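Local coordinates for protein luciferase-like enzymeAMP-CoA-ligase (Zophobas atratus, PDB 4W8O) that probably activates a carboxylic acid with ATP to an acyl-adenylate and passes it to coenzyme A, as related luciferase-like AMP/CoA-ligases do, at residues His221-Thr224 with Met225-Thr229; Asp82-Ile85 with Pro86-Ser90; Ser249-Gly252 with Glu253-Leu256. All blocks are in the same frame, centred on the assembly; numbering follows the deposited sequence.

Interaction 1 of 3, residues His221-Thr224 with Met225-Thr229; sequences HFTT and MYWIT
T223 lays its side chain across that of T229 at about a right angle, and the two hydroxyls meet in a hydrogen bond, OG1 of T223 to OG1 of T229 at 3.2 Å. The loop joins strand 218-221 to helix 228-239 within the AMP-binding fold, with W227 at the N-cap. OG1 of T223 sits between its backbone N and carbonyl carbon (chi1 44°), and from there it also reaches ND1 of H221 at 3.3 Å, so one hydroxyl serves both the end of the strand and the first turn of the helix. R244 holds the other ring nitrogen, NE2, and with T223 OG1 at ND1 the imidazole is fixed at both nitrogens. M225 brings its CE to the edge of that ring, near its plane. Within the turn, Y226 sets CD2 over the centre of one face of the W227 indole, 3.5 Å above its plane, while CD1 of W227 lies 3.6 Å from OG1 of T224. I228 and T229 line a pocket occupied by a polyethylene glycol, probably from the crystallisation liquor. The turn itself is closed by the backbone: N of W227 donates to O of T224 over 3.2 Å, approaching from 47° out of the carbonyl plane.

Interaction 2 of 3, residues Asp82-Ile85 with Pro86-Ser90; sequences DNSI and PLIAS
A type I beta turn, D82 to I85, runs directly into helix 85-92, which follows strand 72-76, and shows how a proline can be built into the first turn of a helix. The turn closes with I85 N on D82 O at 3.0 Å; the helix then takes over, with I88 N donating to S84 O almost straight in line with the carbonyl bond and A89 N donating to I85 O, both at 2.9 Å. P86 has no N-H to offer, and its CD occupies that side of the nitrogen instead, 3.1 Å from D82 O. The same carbon presses on CB of I85 at 3.3 Å, tighter than usual van der Waals contact, with the two side chains crossing at about a right angle. F156 touches both of these side chains as well as D82, whose OD1 forms a salt bridge with R54. With a glycine in place of P86 the ring would be lost, which would probably open a gap between D82 O, CB of I85 and F156 and leave the chain freer to rotate at the helix start. I88 carries CG1 beside its backbone N (chi1 -70°), which brings its chain back along S84, CG1 lying 3.3 Å from O of that residue. One turn further on, P86 O accepts from N of S90 and also from its OG, at 2.8 Å. A proline thus costs this helix start no bond it needs: its nitrogen is not asked to donate, and its carbonyl oxygen is gripped twice, which satisfies the buried S90 hydroxyl.

Interaction 3 of 3, residues Ser249-Gly252 with Glu253-Leu256; sequences SMEG and EKTL
The chain is extended through E251 and turns helical at G252, so the first i to i+4 bonds of helix 252-262 run from T255 N to E251 O at 3.0 Å and from L256 N to G252 O at 3.1 Å. T255 reinforces the first of these. Its OG1 lies beside its own backbone N (chi1 -61°), facing back along the helix, and donates to the same E251 O at 2.7 Å from 41° out of the carbonyl plane, whereas the N-H arrives only 19° from that plane. M250 bends at its second torsion and crosses T255 at about a right angle, resting its CE 3.8 Å from OG1, so the buried hydroxyl has a methyl on one flank and its acceptor close by. CG of K254 packs 4.2 Å from CB of E251; the opposite charges at the far ends of these chains do not meet. E253 leads away from the turn, and its carboxylate is held by R285 and Y286. A threonine hydroxyl bonding back to the carbonyl four residues earlier is familiar in helices; here it doubles the grip on O of the N-cap residue E251, where strand 243-246 passes to its following helix.

How the interactions relate
All three contacts sit at places where a loop passes into a helix, and interaction 1 lies between the other two along a chain of direct packing. It meets interaction 2 where CG of M225 lies 3.7 Å from ND2 of N83, the centres of the two interactions being about 15 Å apart. Toward interaction 3 the phenyl of F222 does the work: its CE2 is 3.5 Å from CG of M250, and its CZ 3.6 Å from OG1 of T255. Interactions 2 and 3 do not touch, their nearest atoms being about 13 Å apart. Among the three, interaction 1 alone supplies residues to the glycol-filled pocket, the side chain of T229 lying about 4 Å from that molecule.

Interaction 1 of 3, residues His221-Thr224 with Met225-Thr229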
loop_
_atom_site.group_PDB
_atom_site.type_symbol
_atom_site.label_atom_id
_atom_site.label_comp_id
_atom_site.label_asym_id
_atom_site.label_seq_id
_atom_site.Cartn_x
_atom_site.Cartn_y
_atom_site.Cartn_z
ATOM N N HIS A 221 9.003 2.466 -6.464
ATOM C CA HIS A 221 8.187 3.432 -5.746
ATOM C C HIS A 221 9.008 4.168 -4.706
ATOM O O HIS A 221 10.115 3.757 -4.359
ATOM C CB HIS A 221 6.990 2.742 -5.099
ATOM C CG HIS A 221 7.346 1.934 -3.899
ATOM N ND1 HIS A 221 7.032 2.330 -2.618
ATOM C CD2 HIS A 221 8.020 0.769 -3.780
ATOM C CE1 HIS A 221 7.485 1.433 -1.760
ATOM N NE2 HIS A 221 8.092 0.479 -2.442
ATOM N N PHE A 222 8.449 5.262 -4.218
ATOM C CA PHE A 222 9.119 6.121 -3.248
ATOM C C PHE A 222 8.391 6.181 -1.914
ATOM O O PHE A 222 8.998 6.532 -0.907
ATOM C CB PHE A 222 9.242 7.536 -3.823
ATOM C CG PHE A 222 9.941 7.578 -5.156
ATOM C CD1 PHE A 222 11.325 7.574 -5.228
ATOM C CD2 PHE A 222 9.217 7.597 -6.334
ATOM C CE1 PHE A 222 11.974 7.591 -6.449
ATOM C CE2 PHE A 222 9.862 7.615 -7.562
ATOM C CZ PHE A 222 11.242 7.609 -7.616
ATOM N N THR A 223 7.096 5.869 -1.912
ATOM C CA THR A 223 6.269 5.958 -0.714
ATOM C C THR A 223 6.725 4.971 0.340
ATOM O O THR A 223 7.093 3.845 0.030
ATOM C CB THR A 223 4.781 5.646 -1.006
ATOM O OG1 THR A 223 4.683 4.488 -1.855
ATOM C CG2 THR A 223 4.095 6.839 -1.669
ATOM N N THR A 224 6.661 5.400 1.592
ATOM C CA THR A 224 6.983 4.553 2.734
ATOM C C THR A 224 5.815 3.627 3.028
ATOM O O THR A 224 4.735 3.777 2.443
ATOM C CB THR A 224 7.270 5.401 3.981
ATOM O OG1 THR A 224 6.128 6.213 4.273
ATOM C CG2 THR A 224 8.491 6.290 3.755
ATOM N N MET A 225 6.032 2.686 3.947
ATOM C CA MET A 225 5.031 1.663 4.279
ATOM C C MET A 225 3.889 2.211 5.131
ATOM O O MET A 225 2.905 1.525 5.379
ATOM C CB MET A 225 5.697 0.468 4.971
ATOM C CG MET A 225 6.685 -0.293 4.092
ATOM S SD MET A 225 5.902 -1.073 2.667
ATOM C CE MET A 225 7.342 -1.466 1.672
ATOM N N TYR A 226 4.027 3.452 5.583
ATOM C CA TYR A 226 2.922 4.201 6.167
ATOM C C TYR A 226 1.723 4.265 5.215
ATOM O O TYR A 226 0.574 4.176 5.641
ATOM C CB TYR A 226 3.398 5.612 6.467
ATOM C CG TYR A 226 2.338 6.568 6.943
ATOM C CD1 TYR A 226 1.826 6.481 8.231
ATOM C CD2 TYR A 226 1.866 7.586 6.114
ATOM C CE1 TYR A 226 0.860 7.368 8.680
ATOM C CE2 TYR A 226 0.912 8.490 6.559
ATOM C CZ TYR A 226 0.411 8.374 7.843
ATOM O OH TYR A 226 -0.536 9.257 8.298
ATOM N N TRP A 227 2.008 4.431 3.931
ATOM C CA TRP A 227 0.970 4.608 2.924
ATOM C C TRP A 227 0.480 3.264 2.415
ATOM O O TRP A 227 1.260 2.325 2.241
ATOM C CB TRP A 227 1.500 5.458 1.762
ATOM C CG TRP A 227 1.939 6.837 2.205
ATOM C CD1 TRP A 227 3.222 7.260 2.428
ATOM C CD2 TRP A 227 1.092 7.954 2.500
ATOM N NE1 TRP A 227 3.224 8.575 2.831
ATOM C CE2 TRP A 227 1.933 9.026 2.884
ATOM C CE3 TRP A 227 -0.298 8.156 2.468
ATOM C CZ2 TRP A 227 1.435 10.279 3.241
ATOM C CZ3 TRP A 227 -0.796 9.409 2.817
ATOM C CH2 TRP A 227 0.073 10.457 3.201
ATOM N N ILE A 228 -0.825 3.185 2.203
ATOM C CA ILE A 228 -1.457 2.035 1.565
ATOM C C ILE A 228 -0.694 1.586 0.317
ATOM O O ILE A 228 -0.512 0.401 0.107
ATOM C CB ILE A 228 -2.941 2.328 1.233
ATOM C CG1 ILE A 228 -3.658 1.092 0.670
ATOM C CG2 ILE A 228 -3.068 3.477 0.252
ATOM C CD1 ILE A 228 -3.862 -0.021 1.664
ATOM N N THR A 229 -0.229 2.521 -0.502
ATOM C CA THR A 229 0.485 2.152 -1.729
ATOM C C THR A 229 1.773 1.366 -1.450
ATOM O O THR A 229 2.082 0.396 -2.152
ATOM C CB THR A 229 0.814 3.383 -2.576
ATOM O OG1 THR A 229 1.487 4.353 -1.764
ATOM C CG2 THR A 229 -0.458 3.992 -3.134
#

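Interaction 2 of 3, residues Asp82-Ile85 with Pro86-Ser90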
loop_
_atom_site.group_PDB
_atom_site.type_symbol
_atom_site.label_atom_id
_atom_site.label_comp_id
_atom_site.label_asym_id
_atom_site.label_seq_id
_atom_site.Cartn_x
_atom_site.Cartn_y
_atom_site.Cartn_z
ATOM N N ASP A 82 15.987 -3.712 5.054
ATOM C CA ASP A 82 15.619 -4.324 6.333
ATOM C C ASP A 82 14.225 -3.963 6.855
ATOM O O ASP A 82 13.672 -4.713 7.665
ATOM C CB ASP A 82 16.653 -3.966 7.399
ATOM C CG ASP A 82 18.041 -4.506 7.083
ATOM O OD1 ASP A 82 18.172 -5.450 6.281
ATOM O OD2 ASP A 82 19.010 -3.974 7.634
ATOM N N ASN A 83 13.651 -2.842 6.414
ATOM C CA ASN A 83 12.466 -2.320 7.093
ATOM C C ASN A 83 11.237 -3.233 7.020
ATOM O O ASN A 83 10.436 -3.253 7.954
ATOM C CB ASN A 83 12.116 -0.897 6.636
ATOM C CG ASN A 83 11.426 -0.864 5.297
ATOM O OD1 ASN A 83 11.993 -1.274 4.293
ATOM N ND2 ASN A 83 10.204 -0.343 5.268
ATOM N N SER A 84 11.100 -3.992 5.937
ATOM C CA SER A 84 9.977 -4.923 5.811
ATOM C C SER A 84 10.227 -6.306 6.455
ATOM O O SER A 84 9.286 -7.073 6.656
ATOM C CB SER A 84 9.559 -5.078 4.339
ATOM O OG SER A 84 10.536 -5.781 3.599
ATOM N N ILE A 85 11.474 -6.627 6.796
ATOM C CA ILE A 85 11.796 -7.977 7.308
ATOM C C ILE A 85 11.047 -8.316 8.604
ATOM O O ILE A 85 10.434 -9.382 8.695
ATOM C CB ILE A 85 13.323 -8.182 7.507
ATOM C CG1 ILE A 85 14.083 -7.975 6.190
ATOM C CG2 ILE A 85 13.617 -9.565 8.074
ATOM C CD1 ILE A 85 13.584 -8.809 5.023
ATOM N N PRO A 86 11.090 -7.414 9.609
ATOM C CA PRO A 86 10.362 -7.691 10.847
ATOM C C PRO A 86 8.834 -7.555 10.727
ATOM O O PRO A 86 8.101 -8.104 11.554
ATOM C CB PRO A 86 10.945 -6.680 11.846
ATOM C CG PRO A 86 11.558 -5.602 11.024
ATOM C CD PRO A 86 11.849 -6.149 9.664
ATOM N N LEU A 87 8.366 -6.832 9.714
ATOM C CA LEU A 87 6.942 -6.779 9.391
ATOM C C LEU A 87 6.461 -8.137 8.877
ATOM O O LEU A 87 5.435 -8.666 9.336
ATOM C CB LEU A 87 6.678 -5.678 8.356
ATOM C CG LEU A 87 5.209 -5.432 8.014
ATOM C CD1 LEU A 87 4.949 -3.944 7.814
ATOM C CD2 LEU A 87 4.766 -6.207 6.787
ATOM N N ILE A 88 7.213 -8.690 7.926
ATOM C CA ILE A 88 6.953 -10.024 7.375
ATOM C C ILE A 88 6.998 -11.059 8.489
ATOM O O ILE A 88 6.127 -11.924 8.580
ATOM C CB ILE A 88 8.004 -10.387 6.294
ATOM C CG1 ILE A 88 7.805 -9.526 5.041
ATOM C CG2 ILE A 88 7.938 -11.863 5.926
ATOM C CD1 ILE A 88 9.049 -9.395 4.189
ATOM N N ALA A 89 8.032 -10.958 9.329
ATOM C CA ALA A 89 8.223 -11.859 10.462
ATOM C C ALA A 89 7.034 -11.807 11.425
ATOM O O ALA A 89 6.500 -12.849 11.836
ATOM C CB ALA A 89 9.515 -11.496 11.189
ATOM N N SER A 90 6.617 -10.591 11.770
ATOM C CA SER A 90 5.471 -10.383 12.654
ATOM C C SER A 90 4.193 -10.970 12.054
ATOM O O SER A 90 3.379 -11.574 12.762
ATOM C CB SER A 90 5.283 -8.889 12.927
ATOM O OG SER A 90 6.354 -8.375 13.695
#

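Interaction 3 of 3, residues Ser249-Gly252 with Glu253-Leu256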
loop_
_atom_site.group_PDB
_atom_site.type_symbol
_atom_site.label_atom_id
_atom_site.label_comp_id
_atom_site.label_asym_id
_atom_site.label_seq_id
_atom_site.Cartn_x
_atom_site.Cartn_y
_atom_site.Cartn_z
ATOM N N SER A 249 14.281 9.331 -2.309
ATOM C CA SER A 249 13.773 10.590 -2.833
ATOM C C SER A 249 13.607 10.515 -4.327
ATOM O O SER A 249 14.417 9.921 -5.027
ATOM C CB SER A 249 14.742 11.727 -2.517
ATOM O OG SER A 249 14.849 11.912 -1.127
ATOM N N MET A 250 12.561 11.154 -4.812
ATOM C CA MET A 250 12.292 11.206 -6.222
ATOM C C MET A 250 13.103 12.347 -6.824
ATOM O O MET A 250 12.994 13.487 -6.389
ATOM C CB MET A 250 10.801 11.423 -6.432
ATOM C CG MET A 250 10.324 11.115 -7.831
ATOM S SD MET A 250 10.817 12.382 -9.004
ATOM C CE MET A 250 10.232 11.620 -10.506
ATOM N N GLU A 251 13.945 12.011 -7.796
ATOM C CA GLU A 251 14.607 12.985 -8.657
ATOM C C GLU A 251 14.459 12.512 -10.090
ATOM O O GLU A 251 14.578 11.321 -10.361
ATOM C CB GLU A 251 16.088 13.122 -8.321
ATOM C CG GLU A 251 16.392 14.129 -7.223
ATOM C CD GLU A 251 16.565 13.486 -5.861
ATOM O OE1 GLU A 251 17.465 12.626 -5.725
ATOM O OE2 GLU A 251 15.820 13.855 -4.922
ATOM N N GLY A 252 14.209 13.449 -10.998
ATOM C CA GLY A 252 13.950 13.130 -12.397
ATOM C C GLY A 252 15.038 12.297 -13.043
ATOM O O GLY A 252 14.784 11.210 -13.557
ATOM N N GLU A 253 16.254 12.817 -12.997
ATOM C CA GLU A 253 17.408 12.196 -13.627
ATOM C C GLU A 253 17.682 10.800 -13.068
ATOM O O GLU A 253 17.838 9.834 -13.820
ATOM C CB GLU A 253 18.636 13.071 -13.399
ATOM C CG GLU A 253 19.782 12.773 -14.339
ATOM C CD GLU A 253 19.702 13.561 -15.630
ATOM O OE1 GLU A 253 20.129 13.025 -16.673
ATOM O OE2 GLU A 253 19.226 14.719 -15.605
ATOM N N LYS A 254 17.741 10.707 -11.742
ATOM C CA LYS A 254 18.058 9.440 -11.086
ATOM C C LYS A 254 16.974 8.397 -11.350
ATOM O O LYS A 254 17.276 7.218 -11.462
ATOM C CB LYS A 254 18.280 9.634 -9.581
ATOM C CG LYS A 254 19.368 10.653 -9.266
ATOM C CD LYS A 254 20.304 10.217 -8.146
ATOM C CE LYS A 254 21.598 11.025 -8.173
ATOM N NZ LYS A 254 22.668 10.415 -7.333
ATOM N N THR A 255 15.725 8.835 -11.469
ATOM C CA THR A 255 14.632 7.920 -11.762
ATOM C C THR A 255 14.798 7.328 -13.166
ATOM O O THR A 255 14.632 6.128 -13.353
ATOM C CB THR A 255 13.256 8.604 -11.638
ATOM O OG1 THR A 255 13.066 9.081 -10.303
ATOM C CG2 THR A 255 12.137 7.634 -11.975
ATOM N N LEU A 256 15.144 8.162 -14.146
ATOM C CA LEU A 256 15.385 7.661 -15.502
ATOM C C LEU A 256 16.583 6.715 -15.536
ATOM O O LEU A 256 16.545 5.688 -16.213
ATOM C CB LEU A 256 15.567 8.809 -16.497
ATOM C CG LEU A 256 14.364 9.742 -16.692
ATOM C CD1 LEU A 256 14.618 10.683 -17.862
ATOM C CD2 LEU A 256 13.073 8.969 -16.913
#